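Local atomic coordinates of iron-sulfur cluster assembly scaffold protein NifU (Fervidobacterium islandicum, PDB entry 6A6F), a protein that probably serves the SUF system of iron-sulfur cluster assembly as a SufU-type scaffold or sulfur-transfer protein and binds zinc. Residues N25-E30 against F45-D50; L85-N90 against E102-P107; V55-H60 against S68-I73; V41-L46 against W128-I133. All blocks are in the same frame, centred on the assembly; numbering follows the deposited sequence.

Contact 1 (N25-E30 against F45-D50); sequences NAHKVE and FLFDGD. With NI (nickel (II) ion), chain H.
Leu46 CD2 sits over the centre of one face of the His27 imidazole, 3.8 Å from the ring centroid, a CH-pi contact, while Phe47 CA lies at the ring's edge, in plane. The Phe45 ring meets Lys28 O at its edge. This is a classic beta bulge in the hairpin of strands 28-34 and 39-48: His27 and Lys28 both face Phe45, whose O accepts from His27 N at 2.9 Å and, weakly, from Lys28 N at 3.4 Å. In return Phe45 N donates to Lys28 O at 2.8 Å. His27 adds a side-chain link, since Phe47 N gives an almost straight bond (174°) to its ND1 at 3.1 Å, approaching 27° out of the ring plane. That bond and the methyl together probably restrain the ring, although His27 itself is exposed. Lys28 runs alongside Phe45, and its CB also meets Phe47 CE2; the Phe47 ring has a cation-pi partner in Lys81. With CG anti to the backbone N (chi1 176°) and a bend at chi2, the Lys28 chain leads away from strand 39-48 to a nickel ion, which is bound by Lys28 NZ at 2.4 Å, Glu30 OE2 at 2.2 Å and two waters.

Contact 2 (L85-N90 against E102-P107); sequences LEMMKN and ENVLGP
This is a mainly apolar helix-to-helix contact, in which Val104 and Leu105 of the short helix 102-105 pack on Met87 and Asn90 of helix 81-95; no hydrogen bond crosses it, and three of its five touching residues are buried. Val104 points at the longer helix and divides its two methyls. CG1, anti to the backbone N (chi1 169°), lies 3.7 Å from Met87 CG and equally close to Asn90 ND2, whereas CG2 meets Glu86 OE1 at the more exposed margin. Met87 CG also comes within 3.4 Å of Val104 O. Beside Val104, Leu105 reaches in, its CD2 3.6 Å from Asn90 CB and also touching Met87 O.

The buried Asn90 amide is held at both ends. Its ND2 donates to Glu86 O at 2.9 Å, the donor standing 46° out of the carbonyl plane, and Asn90 N reaches the same oxygen from the opposite face; OD1 accepts from the backbone N of Asp101. A leucine in its place would probably leave Asp101 N without this acceptor and Glu86 O without its second donor, weakening the tie between the helix start and helix 81-95. Asp101 OD1 in turn accepts from Asn103 N and, weakly, from Val104 N in the first turn, and Gly106 follows with positive phi: a short helix laid against a longer one within the NifU-like domain.

Contact 3 (V55-H60 against S68-I73); sequences VKFEGH and STNVMI
Thr69 CG2 stands over one face of the Phe57 ring, 3.9 Å from its centroid, a CH-pi contact displaced toward the rim with Phe57 CG as the nearest atom. Asn70 OD1 approaches Phe57 CE1 to 3.4 Å, amide and ring planes being 73° apart, and Ile73 CD1 touches Phe57 CD1 at 3.8 Å. One turn along, Ile73 covers Val55: its CG1 lies 3.9 Å from Val55 CG1 and its CG2 3.5 Å from Val55 O. These contacts lay helix 63-76 on strand 51-58 of the antiparallel sheet, their segments nearly antiparallel at 167° with axes 9.2 Å apart, a helix-on-sheet layer of the alpha+beta NifU-like fold. Phe57 CG takes the crowded position between backbone N and carbonyl carbon (chi1 79°), which sets the ring alongside the helix, next to Thr69 and Asn70. Replacing Phe57 by alanine would probably open a gap between sheet and helix, leaving the Thr69 methyl and the tip of Ile73 without their aromatic partner. Farther out, Thr69 OG1 pairs with Ser65 O, which leaves its methyl for the ring, and Asn70 ND2 donates to Tyr13 O. On the sheet side, Val41 and Leu43 of strand 39-48 also touch Phe57.

Contact 4 (V41-L46 against W128-I133); sequences VTLYFL and WKTLEI
Leu43 and Thr130 meet through methyl groups, CD1 to CG2 at 3.8 Å, where helix 118-135 packs across the central strand 39-48 of the three-stranded antiparallel sheet in the NifU-like fold. The local segment axes approach to 9.3 Å and cross at -45°; Val41, Leu43 and Phe45 point toward Thr130 and Leu131. Leu43 carries the middle: its CG lies anti to the carbonyl carbon, and the extended CD1 branch reaches the Thr130 methyl and also comes within 3.8 Å of Leu131 N. Thr130 has OG1 beside the backbone N (chi1 -56°), which puts CG2 anti to that N. This rotamer delivers the methyl to the sheet and leaves OG1 beside the helix, where it bonds to Leu126 O; the same oxygen is only a van der Waals neighbour of Val41 CG1, at 3.9 Å. Buried as it is, the hydroxyl thus has its polar partner within its own helix. Met72 and Ile76 of helix 63-76 also touch Leu131. Leu131, unlike Leu43, has CG anti to the backbone N (chi1 176°), and its CD1 arrives near the plane of the Phe45 ring, at the edge, 3.5 Å from both CE2 and CZ.

In the fold
Strand 39-48 is common to contacts 1 and 4, which share Phe45 and Leu46 and have centres about 10 Å apart; Glu30 O and Leu43 N, 2.8 Å apart, probably hydrogen-bond between them. Contact 3 lies about 8 Å from contact 4, centre to centre, on the neighbouring strand, and Met72 CG meets Trp128 CH2 at 3.5 Å. Contact 2 belongs to the helical side: Trp128 CE3 touches Met88 CA at 3.5 Å, while contact 1 is about 21 Å away between centres. The zinc ion, bound by Cys37, Asp39, Cys62 and Cys123, is about 10 Å from the side chains of Thr69 and Val41, so contacts 3 and 4 lie near it without supplying a ligand.

Contact 1 (N25-E30 against F45-D50)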
loop_
_atom_site.group_PDB
_atom_site.type_symbol
_atom_site.label_atom_id
_atom_site.label_comp_id
_atom_site.label_asym_id
_atom_site.label_seq_id
_atom_site.Cartn_x
_atom_site.Cartn_y
_atom_site.Cartn_z
ATOM N N ASN A 25 1.797 24.301 -7.666
ATOM C CA ASN A 25 0.826 25.371 -7.712
ATOM C C ASN A 25 -0.598 24.895 -7.966
ATOM O O ASN A 25 -1.335 25.454 -8.775
ATOM C CB ASN A 25 1.244 26.404 -8.759
ATOM C CG ASN A 25 2.631 26.955 -8.495
ATOM O OD1 ASN A 25 2.922 27.351 -7.390
ATOM N ND2 ASN A 25 3.474 27.005 -9.523
ATOM N N ALA A 26 -0.975 23.814 -7.300
ATOM C CA ALA A 26 -2.309 23.271 -7.412
ATOM C C ALA A 26 -3.314 24.343 -7.034
ATOM O O ALA A 26 -3.049 25.166 -6.202
ATOM C CB ALA A 26 -2.453 22.084 -6.471
ATOM N N HIS A 27 -4.469 24.305 -7.654
ATOM C CA HIS A 27 -5.536 25.197 -7.344
ATOM C C HIS A 27 -6.185 24.778 -6.036
ATOM O O HIS A 27 -6.751 25.592 -5.320
ATOM C CB HIS A 27 -6.541 25.162 -8.470
ATOM C CG HIS A 27 -5.990 25.658 -9.765
ATOM N ND1 HIS A 27 -6.591 25.407 -10.969
ATOM C CD2 HIS A 27 -4.853 26.355 -10.045
ATOM C CE1 HIS A 27 -5.877 25.963 -11.936
ATOM N NE2 HIS A 27 -4.815 26.538 -11.399
ATOM N N LYS A 28 -6.120 23.505 -5.694
ATOM C CA LYS A 28 -6.665 23.072 -4.399
ATOM C C LYS A 28 -5.896 21.816 -3.937
ATOM O O LYS A 28 -5.583 20.958 -4.756
ATOM C CB LYS A 28 -8.168 22.832 -4.549
ATOM C CG LYS A 28 -8.900 22.279 -3.342
ATOM C CD LYS A 28 -8.735 23.229 -2.166
ATOM C CE LYS A 28 -9.548 22.755 -0.985
ATOM N NZ LYS A 28 -9.276 23.626 0.194
ATOM N N VAL A 29 -5.570 21.777 -2.647
ATOM C CA VAL A 29 -4.926 20.652 -2.004
ATOM C C VAL A 29 -5.765 20.286 -0.792
ATOM O O VAL A 29 -6.024 21.166 0.043
ATOM C CB VAL A 29 -3.532 21.005 -1.445
ATOM C CG1 VAL A 29 -2.902 19.778 -0.794
ATOM C CG2 VAL A 29 -2.598 21.537 -2.534
ATOM N N GLU A 30 -6.183 19.030 -0.688
ATOM C CA GLU A 30 -6.991 18.568 0.464
ATOM C C GLU A 30 -6.470 17.257 1.043
ATOM O O GLU A 30 -6.246 16.290 0.312
ATOM C CB GLU A 30 -8.460 18.431 0.049
ATOM C CG GLU A 30 -9.409 18.174 1.216
ATOM C CD GLU A 30 -9.713 19.431 2.000
ATOM O OE1 GLU A 30 -9.863 19.376 3.236
ATOM O OE2 GLU A 30 -9.788 20.477 1.366
ATOM N N PHE A 45 -5.530 19.323 -7.049
ATOM C CA PHE A 45 -6.428 19.597 -8.169
ATOM C C PHE A 45 -5.933 20.744 -9.047
ATOM O O PHE A 45 -5.403 21.730 -8.519
ATOM C CB PHE A 45 -7.829 20.001 -7.671
ATOM C CG PHE A 45 -8.537 18.936 -6.877
ATOM C CD1 PHE A 45 -8.298 18.797 -5.535
ATOM C CD2 PHE A 45 -9.468 18.123 -7.482
ATOM C CE1 PHE A 45 -8.973 17.839 -4.797
ATOM C CE2 PHE A 45 -10.135 17.153 -6.770
ATOM C CZ PHE A 45 -9.890 17.025 -5.421
ATOM N N LEU A 46 -6.146 20.608 -10.363
ATOM C CA LEU A 46 -6.194 21.738 -11.286
ATOM C C LEU A 46 -7.584 21.753 -11.889
ATOM O O LEU A 46 -8.073 20.686 -12.319
ATOM C CB LEU A 46 -5.212 21.633 -12.465
ATOM C CG LEU A 46 -3.725 21.714 -12.105
ATOM C CD1 LEU A 46 -2.856 21.356 -13.308
ATOM C CD2 LEU A 46 -3.323 23.097 -11.622
ATOM N N PHE A 47 -8.125 22.969 -12.030
ATOM C CA PHE A 47 -9.442 23.253 -12.583
ATOM C C PHE A 47 -9.324 24.269 -13.716
ATOM O O PHE A 47 -8.390 25.081 -13.754
ATOM C CB PHE A 47 -10.339 23.928 -11.530
ATOM C CG PHE A 47 -10.461 23.182 -10.205
ATOM C CD1 PHE A 47 -10.960 21.933 -10.156
ATOM C CD2 PHE A 47 -10.145 23.801 -9.028
ATOM C CE1 PHE A 47 -11.111 21.244 -8.934
ATOM C CE2 PHE A 47 -10.270 23.149 -7.807
ATOM C CZ PHE A 47 -10.768 21.861 -7.756
ATOM N N ASP A 48 -10.333 24.262 -14.581
ATOM C CA ASP A 48 -10.533 25.306 -15.564
ATOM C C ASP A 48 -11.997 25.690 -15.395
ATOM O O ASP A 48 -12.905 25.076 -15.979
ATOM C CB ASP A 48 -10.257 24.802 -16.974
ATOM C CG ASP A 48 -10.425 25.900 -18.032
ATOM O OD1 ASP A 48 -10.641 27.067 -17.666
ATOM O OD2 ASP A 48 -10.326 25.597 -19.225
ATOM N N GLY A 49 -12.211 26.667 -14.541
ATOM C CA GLY A 49 -13.538 27.033 -14.142
ATOM C C GLY A 49 -14.103 25.884 -13.369
ATOM O O GLY A 49 -13.579 25.547 -12.314
ATOM N N ASP A 50 -15.185 25.289 -13.881
ATOM C CA ASP A 50 -15.826 24.184 -13.177
ATOM C C ASP A 50 -15.308 22.840 -13.626
ATOM O O ASP A 50 -15.688 21.834 -13.046
ATOM C CB ASP A 50 -17.331 24.207 -13.338
ATOM C CG ASP A 50 -17.955 25.344 -12.591
ATOM O OD1 ASP A 50 -17.408 26.475 -12.682
ATOM O OD2 ASP A 50 -18.984 25.119 -11.908
HETATM NI NI NI H . -9.968 22.477 2.157
HETATM O O HOH W 1 -10.252 21.881 4.634
HETATM O O HOH W 2 -12.184 22.620 1.200
#

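Contact 2 (L85-N90 against E102-P107)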
loop_
_atom_site.group_PDB
_atom_site.type_symbol
_atom_site.label_atom_id
_atom_site.label_comp_id
_atom_site.label_asym_id
_atom_site.label_seq_id
_atom_site.Cartn_x
_atom_site.Cartn_y
_atom_site.Cartn_z
ATOM N N LEU A 85 -19.291 15.589 -7.808
ATOM C CA LEU A 85 -20.077 15.513 -6.570
ATOM C C LEU A 85 -21.274 14.557 -6.673
ATOM O O LEU A 85 -21.621 13.890 -5.708
ATOM C CB LEU A 85 -20.530 16.918 -6.142
ATOM C CG LEU A 85 -19.397 17.784 -5.608
ATOM C CD1 LEU A 85 -19.749 19.280 -5.473
ATOM C CD2 LEU A 85 -18.954 17.241 -4.266
ATOM N N GLU A 86 -21.863 14.452 -7.852
ATOM C CA GLU A 86 -22.964 13.530 -8.076
ATOM C C GLU A 86 -22.441 12.092 -8.088
ATOM O O GLU A 86 -23.063 11.178 -7.517
ATOM C CB GLU A 86 -23.679 13.878 -9.387
ATOM C CG GLU A 86 -24.829 12.949 -9.786
ATOM C CD GLU A 86 -25.258 13.144 -11.237
ATOM O OE1 GLU A 86 -26.150 12.392 -11.721
ATOM O OE2 GLU A 86 -24.694 14.058 -11.892
ATOM N N MET A 87 -21.297 11.880 -8.744
ATOM C CA MET A 87 -20.636 10.569 -8.643
ATOM C C MET A 87 -20.381 10.198 -7.225
ATOM O O MET A 87 -20.744 9.106 -6.787
ATOM C CB MET A 87 -19.309 10.597 -9.351
ATOM C CG MET A 87 -19.268 9.717 -10.552
ATOM S SD MET A 87 -17.618 9.819 -11.302
ATOM C CE MET A 87 -17.842 11.440 -11.998
ATOM N N MET A 88 -19.760 11.122 -6.498
ATOM C CA MET A 88 -19.495 10.923 -5.073
ATOM C C MET A 88 -20.750 10.542 -4.273
ATOM O O MET A 88 -20.722 9.589 -3.485
ATOM C CB MET A 88 -18.875 12.185 -4.498
ATOM C CG MET A 88 -18.437 12.099 -3.049
ATOM S SD MET A 88 -19.689 12.494 -1.786
ATOM C CE MET A 88 -20.532 13.890 -2.489
ATOM N N LYS A 89 -21.850 11.275 -4.484
ATOM C CA LYS A 89 -23.109 10.964 -3.777
ATOM C C LYS A 89 -23.604 9.543 -4.093
ATOM O O LYS A 89 -23.976 8.760 -3.197
ATOM C CB LYS A 89 -24.169 12.039 -4.117
ATOM C CG LYS A 89 -25.492 11.890 -3.353
ATOM C CD LYS A 89 -26.699 12.463 -4.122
ATOM C CE LYS A 89 -27.200 11.475 -5.178
ATOM N NZ LYS A 89 -28.034 12.083 -6.258
ATOM N N ASN A 90 -23.577 9.184 -5.362
ATOM C CA ASN A 90 -23.853 7.816 -5.752
ATOM C C ASN A 90 -22.968 6.746 -5.116
ATOM O O ASN A 90 -23.473 5.673 -4.751
ATOM C CB ASN A 90 -23.805 7.686 -7.236
ATOM C CG ASN A 90 -25.096 8.124 -7.868
ATOM O OD1 ASN A 90 -26.045 7.346 -7.927
ATOM N ND2 ASN A 90 -25.138 9.357 -8.353
ATOM N N GLU A 102 -26.216 3.311 -11.694
ATOM C CA GLU A 102 -25.077 2.526 -12.196
ATOM C C GLU A 102 -24.332 3.186 -13.354
ATOM O O GLU A 102 -23.134 2.989 -13.534
ATOM C CB GLU A 102 -25.535 1.128 -12.606
ATOM C CG GLU A 102 -25.989 0.276 -11.426
ATOM C CD GLU A 102 -25.902 -1.223 -11.692
ATOM O OE1 GLU A 102 -26.543 -1.692 -12.660
ATOM O OE2 GLU A 102 -25.194 -1.930 -10.925
ATOM N N ASN A 103 -25.050 3.968 -14.137
ATOM C CA ASN A 103 -24.469 4.675 -15.269
ATOM C C ASN A 103 -23.600 5.819 -14.844
ATOM O O ASN A 103 -22.695 6.169 -15.543
ATOM C CB ASN A 103 -25.562 5.201 -16.186
ATOM C CG ASN A 103 -26.055 4.153 -17.154
ATOM O OD1 ASN A 103 -25.588 3.014 -17.159
ATOM N ND2 ASN A 103 -27.006 4.536 -17.989
ATOM N N VAL A 104 -23.923 6.446 -13.732
ATOM C CA VAL A 104 -23.080 7.488 -13.172
ATOM C C VAL A 104 -21.772 6.869 -12.615
ATOM O O VAL A 104 -20.725 7.472 -12.712
ATOM C CB VAL A 104 -23.826 8.240 -12.054
ATOM C CG1 VAL A 104 -22.896 9.145 -11.267
ATOM C CG2 VAL A 104 -24.977 9.054 -12.641
ATOM N N LEU A 105 -21.846 5.665 -12.046
ATOM C CA LEU A 105 -20.706 5.084 -11.351
ATOM C C LEU A 105 -19.702 4.444 -12.255
ATOM O O LEU A 105 -18.516 4.463 -11.942
ATOM C CB LEU A 105 -21.139 4.089 -10.274
ATOM C CG LEU A 105 -21.768 4.819 -9.082
ATOM C CD1 LEU A 105 -22.022 3.844 -7.928
ATOM C CD2 LEU A 105 -20.952 6.050 -8.628
ATOM N N GLY A 106 -20.174 3.844 -13.340
ATOM C CA GLY A 106 -19.346 3.045 -14.208
ATOM C C GLY A 106 -18.541 1.985 -13.448
ATOM O O GLY A 106 -19.115 1.175 -12.681
ATOM N N PRO A 107 -17.197 1.976 -13.638
ATOM C CA PRO A 107 -16.377 0.927 -12.999
ATOM C C PRO A 107 -16.297 1.087 -11.454
ATOM O O PRO A 107 -15.808 0.200 -10.791
ATOM C CB PRO A 107 -15.002 1.126 -13.659
ATOM C CG PRO A 107 -14.947 2.581 -13.921
ATOM C CD PRO A 107 -16.363 2.921 -14.391
#

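Contact 3 (V55-H60 against S68-I73)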
loop_
_atom_site.group_PDB
_atom_site.type_symbol
_atom_site.label_atom_id
_atom_site.label_comp_id
_atom_site.label_asym_id
_atom_site.label_seq_id
_atom_site.Cartn_x
_atom_site.Cartn_y
_atom_site.Cartn_z
ATOM N N VAL A 55 -5.906 15.743 -11.527
ATOM C CA VAL A 55 -5.930 15.342 -10.156
ATOM C C VAL A 55 -4.745 14.339 -9.930
ATOM O O VAL A 55 -4.544 13.430 -10.694
ATOM C CB VAL A 55 -7.265 14.683 -9.763
ATOM C CG1 VAL A 55 -7.351 14.547 -8.272
ATOM C CG2 VAL A 55 -8.471 15.499 -10.222
ATOM N N LYS A 56 -4.005 14.555 -8.870
ATOM C CA LYS A 56 -3.008 13.632 -8.386
ATOM C C LYS A 56 -3.209 13.415 -6.852
ATOM O O LYS A 56 -3.886 14.188 -6.170
ATOM C CB LYS A 56 -1.624 14.171 -8.668
ATOM C CG LYS A 56 -1.257 14.180 -10.118
ATOM C CD LYS A 56 0.268 14.353 -10.275
ATOM C CE LYS A 56 0.589 14.450 -11.748
ATOM N NZ LYS A 56 0.011 13.289 -12.458
ATOM N N PHE A 57 -2.627 12.349 -6.319
ATOM C CA PHE A 57 -2.635 12.140 -4.895
ATOM C C PHE A 57 -1.267 11.755 -4.343
ATOM O O PHE A 57 -0.467 11.039 -4.999
ATOM C CB PHE A 57 -3.666 11.096 -4.525
ATOM C CG PHE A 57 -3.232 9.699 -4.746
ATOM C CD1 PHE A 57 -3.253 9.145 -6.013
ATOM C CD2 PHE A 57 -2.779 8.932 -3.699
ATOM C CE1 PHE A 57 -2.791 7.852 -6.210
ATOM C CE2 PHE A 57 -2.337 7.633 -3.901
ATOM C CZ PHE A 57 -2.359 7.095 -5.145
ATOM N N GLU A 58 -1.046 12.200 -3.125
ATOM C CA GLU A 58 0.053 11.709 -2.320
ATOM C C GLU A 58 -0.489 10.991 -1.087
ATOM O O GLU A 58 -1.675 10.997 -0.812
ATOM C CB GLU A 58 1.025 12.853 -1.962
ATOM C CG GLU A 58 2.210 12.916 -2.897
ATOM C CD GLU A 58 3.135 11.676 -2.795
ATOM O OE1 GLU A 58 3.070 10.874 -1.814
ATOM O OE2 GLU A 58 3.947 11.507 -3.716
ATOM N N GLY A 59 0.428 10.395 -0.330
ATOM C CA GLY A 59 0.099 9.591 0.813
ATOM C C GLY A 59 0.039 8.131 0.398
ATOM O O GLY A 59 0.382 7.777 -0.728
ATOM N N HIS A 60 -0.382 7.280 1.333
ATOM C CA HIS A 60 -0.537 5.885 1.039
ATOM C C HIS A 60 -1.473 5.282 2.034
ATOM O O HIS A 60 -1.815 5.875 3.056
ATOM C CB HIS A 60 0.816 5.167 1.035
ATOM C CG HIS A 60 1.397 4.982 2.396
ATOM N ND1 HIS A 60 2.005 6.012 3.080
ATOM C CD2 HIS A 60 1.417 3.911 3.231
ATOM C CE1 HIS A 60 2.406 5.577 4.257
ATOM N NE2 HIS A 60 2.060 4.306 4.381
ATOM N N SER A 68 -9.511 2.683 -4.678
ATOM C CA SER A 68 -10.611 3.643 -4.727
ATOM C C SER A 68 -10.155 5.031 -5.183
ATOM O O SER A 68 -10.773 5.597 -6.051
ATOM C CB SER A 68 -11.327 3.755 -3.405
ATOM O OG SER A 68 -12.491 4.591 -3.519
ATOM N N THR A 69 -9.060 5.539 -4.624
ATOM C CA THR A 69 -8.460 6.805 -5.061
ATOM C C THR A 69 -8.151 6.865 -6.565
ATOM O O THR A 69 -8.490 7.842 -7.239
ATOM C CB THR A 69 -7.152 7.116 -4.281
ATOM O OG1 THR A 69 -7.420 7.100 -2.862
ATOM C CG2 THR A 69 -6.626 8.500 -4.663
ATOM N N ASN A 70 -7.533 5.819 -7.087
ATOM C CA ASN A 70 -7.169 5.804 -8.435
ATOM C C ASN A 70 -8.396 5.698 -9.353
ATOM O O ASN A 70 -8.400 6.300 -10.412
ATOM C CB ASN A 70 -6.190 4.654 -8.709
ATOM C CG ASN A 70 -4.772 4.996 -8.294
ATOM O OD1 ASN A 70 -4.272 6.037 -8.669
ATOM N ND2 ASN A 70 -4.120 4.120 -7.520
ATOM N N VAL A 71 -9.390 4.891 -8.995
ATOM C CA VAL A 71 -10.577 4.747 -9.842
ATOM C C VAL A 71 -11.317 6.095 -9.817
ATOM O O VAL A 71 -11.762 6.560 -10.854
ATOM C CB VAL A 71 -11.455 3.573 -9.443
ATOM C CG1 VAL A 71 -12.745 3.579 -10.200
ATOM C CG2 VAL A 71 -10.709 2.255 -9.689
ATOM N N MET A 72 -11.365 6.731 -8.666
ATOM C CA MET A 72 -11.997 8.047 -8.557
ATOM C C MET A 72 -11.351 9.054 -9.520
ATOM O O MET A 72 -12.076 9.758 -10.282
ATOM C CB MET A 72 -11.941 8.585 -7.147
ATOM C CG MET A 72 -12.581 9.925 -6.943
ATOM S SD MET A 72 -12.288 10.644 -5.327
ATOM C CE MET A 72 -10.615 11.296 -5.460
ATOM N N ILE A 73 -10.020 9.141 -9.464
ATOM C CA ILE A 73 -9.301 10.123 -10.262
ATOM C C ILE A 73 -9.558 9.869 -11.719
ATOM O O ILE A 73 -9.858 10.775 -12.476
ATOM C CB ILE A 73 -7.771 10.126 -9.934
ATOM C CG1 ILE A 73 -7.625 10.707 -8.527
ATOM C CG2 ILE A 73 -6.970 10.916 -10.988
ATOM C CD1 ILE A 73 -6.236 10.564 -7.944
#

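Contact 4 (V41-L46 against W128-I133)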
loop_
_atom_site.group_PDB
_atom_site.type_symbol
_atom_site.label_atom_id
_atom_site.label_comp_id
_atom_site.label_asym_id
_atom_site.label_seq_id
_atom_site.Cartn_x
_atom_site.Cartn_y
_atom_site.Cartn_z
ATOM N N VAL A 41 -4.544 10.270 2.484
ATOM C CA VAL A 41 -4.500 10.734 1.113
ATOM C C VAL A 41 -4.459 12.270 1.054
ATOM O O VAL A 41 -5.182 12.935 1.803
ATOM C CB VAL A 41 -5.684 10.178 0.328
ATOM C CG1 VAL A 41 -7.009 10.786 0.786
ATOM C CG2 VAL A 41 -5.483 10.395 -1.162
ATOM N N THR A 42 -3.601 12.809 0.195
ATOM C CA THR A 42 -3.624 14.240 -0.122
ATOM C C THR A 42 -3.974 14.383 -1.585
ATOM O O THR A 42 -3.288 13.839 -2.435
ATOM C CB THR A 42 -2.260 14.880 0.125
ATOM O OG1 THR A 42 -1.992 14.762 1.508
ATOM C CG2 THR A 42 -2.239 16.376 -0.249
ATOM N N LEU A 43 -5.090 15.039 -1.877
ATOM C CA LEU A 43 -5.490 15.245 -3.237
ATOM C C LEU A 43 -5.029 16.618 -3.752
ATOM O O LEU A 43 -5.226 17.631 -3.094
ATOM C CB LEU A 43 -6.995 15.133 -3.342
ATOM C CG LEU A 43 -7.651 13.843 -2.915
ATOM C CD1 LEU A 43 -9.168 14.004 -3.022
ATOM C CD2 LEU A 43 -7.164 12.754 -3.841
ATOM N N TYR A 44 -4.501 16.643 -4.966
ATOM C CA TYR A 44 -4.041 17.895 -5.654
ATOM C C TYR A 44 -4.955 18.125 -6.881
ATOM O O TYR A 44 -5.147 17.210 -7.654
ATOM C CB TYR A 44 -2.579 17.755 -6.159
ATOM C CG TYR A 44 -1.604 17.635 -5.034
ATOM C CD1 TYR A 44 -1.386 16.435 -4.436
ATOM C CD2 TYR A 44 -0.948 18.761 -4.514
ATOM C CE1 TYR A 44 -0.503 16.306 -3.376
ATOM C CE2 TYR A 44 -0.091 18.645 -3.436
ATOM C CZ TYR A 44 0.111 17.401 -2.881
ATOM O OH TYR A 44 0.931 17.240 -1.823
ATOM N N PHE A 45 -5.530 19.323 -7.049
ATOM C CA PHE A 45 -6.428 19.597 -8.169
ATOM C C PHE A 45 -5.933 20.744 -9.047
ATOM O O PHE A 45 -5.403 21.730 -8.519
ATOM C CB PHE A 45 -7.829 20.001 -7.671
ATOM C CG PHE A 45 -8.537 18.936 -6.877
ATOM C CD1 PHE A 45 -8.298 18.797 -5.535
ATOM C CD2 PHE A 45 -9.468 18.123 -7.482
ATOM C CE1 PHE A 45 -8.973 17.839 -4.797
ATOM C CE2 PHE A 45 -10.135 17.153 -6.770
ATOM C CZ PHE A 45 -9.890 17.025 -5.421
ATOM N N LEU A 46 -6.146 20.608 -10.363
ATOM C CA LEU A 46 -6.194 21.738 -11.286
ATOM C C LEU A 46 -7.584 21.753 -11.889
ATOM O O LEU A 46 -8.073 20.686 -12.319
ATOM C CB LEU A 46 -5.212 21.633 -12.465
ATOM C CG LEU A 46 -3.725 21.714 -12.105
ATOM C CD1 LEU A 46 -2.856 21.356 -13.308
ATOM C CD2 LEU A 46 -3.323 23.097 -11.622
ATOM N N TRP A 128 -13.269 9.796 -1.608
ATOM C CA TRP A 128 -14.522 10.464 -2.018
ATOM C C TRP A 128 -14.956 11.563 -1.018
ATOM O O TRP A 128 -15.377 12.648 -1.419
ATOM C CB TRP A 128 -15.650 9.431 -2.186
ATOM C CG TRP A 128 -15.501 8.582 -3.389
ATOM C CD1 TRP A 128 -15.087 7.298 -3.424
ATOM C CD2 TRP A 128 -15.709 8.982 -4.737
ATOM N NE1 TRP A 128 -15.027 6.864 -4.707
ATOM C CE2 TRP A 128 -15.421 7.882 -5.539
ATOM C CE3 TRP A 128 -16.083 10.178 -5.345
ATOM C CZ2 TRP A 128 -15.513 7.926 -6.928
ATOM C CZ3 TRP A 128 -16.199 10.209 -6.731
ATOM C CH2 TRP A 128 -15.925 9.093 -7.496
ATOM N N LYS A 129 -14.834 11.256 0.275
ATOM C CA LYS A 129 -15.122 12.206 1.337
ATOM C C LYS A 129 -14.130 13.366 1.294
ATOM O O LYS A 129 -14.518 14.501 1.495
ATOM C CB LYS A 129 -15.054 11.527 2.715
ATOM C CG LYS A 129 -16.074 10.406 2.978
ATOM C CD LYS A 129 -17.508 10.749 2.592
ATOM C CE LYS A 129 -18.122 11.759 3.560
ATOM N NZ LYS A 129 -19.487 12.247 3.136
ATOM N N THR A 130 -12.867 13.064 0.995
ATOM C CA THR A 130 -11.859 14.093 0.826
ATOM C C THR A 130 -12.139 14.959 -0.372
ATOM O O THR A 130 -12.040 16.179 -0.285
ATOM C CB THR A 130 -10.440 13.501 0.744
ATOM O OG1 THR A 130 -10.225 12.730 1.921
ATOM C CG2 THR A 130 -9.403 14.610 0.673
ATOM N N LEU A 131 -12.571 14.351 -1.468
ATOM C CA LEU A 131 -13.013 15.102 -2.621
ATOM C C LEU A 131 -14.204 16.043 -2.342
ATOM O O LEU A 131 -14.202 17.214 -2.749
ATOM C CB LEU A 131 -13.419 14.144 -3.699
ATOM C CG LEU A 131 -14.014 14.733 -4.977
ATOM C CD1 LEU A 131 -12.990 15.445 -5.803
ATOM C CD2 LEU A 131 -14.604 13.636 -5.825
ATOM N N GLU A 132 -15.242 15.523 -1.686
ATOM C CA GLU A 132 -16.397 16.356 -1.247
ATOM C C GLU A 132 -15.977 17.626 -0.501
ATOM O O GLU A 132 -16.377 18.753 -0.837
ATOM C CB GLU A 132 -17.336 15.506 -0.380
ATOM C CG GLU A 132 -18.661 16.197 -0.027
ATOM C CD GLU A 132 -19.595 15.292 0.790
ATOM O OE1 GLU A 132 -19.104 14.403 1.511
ATOM O OE2 GLU A 132 -20.821 15.458 0.691
ATOM N N ILE A 133 -15.135 17.462 0.496
ATOM C CA ILE A 133 -14.634 18.612 1.241
ATOM C C ILE A 133 -13.866 19.538 0.324
ATOM O O ILE A 133 -14.124 20.741 0.333
ATOM C CB ILE A 133 -13.799 18.207 2.451
ATOM C CG1 ILE A 133 -14.678 17.459 3.462
ATOM C CG2 ILE A 133 -13.214 19.430 3.158
ATOM C CD1 ILE A 133 -13.897 16.546 4.396
#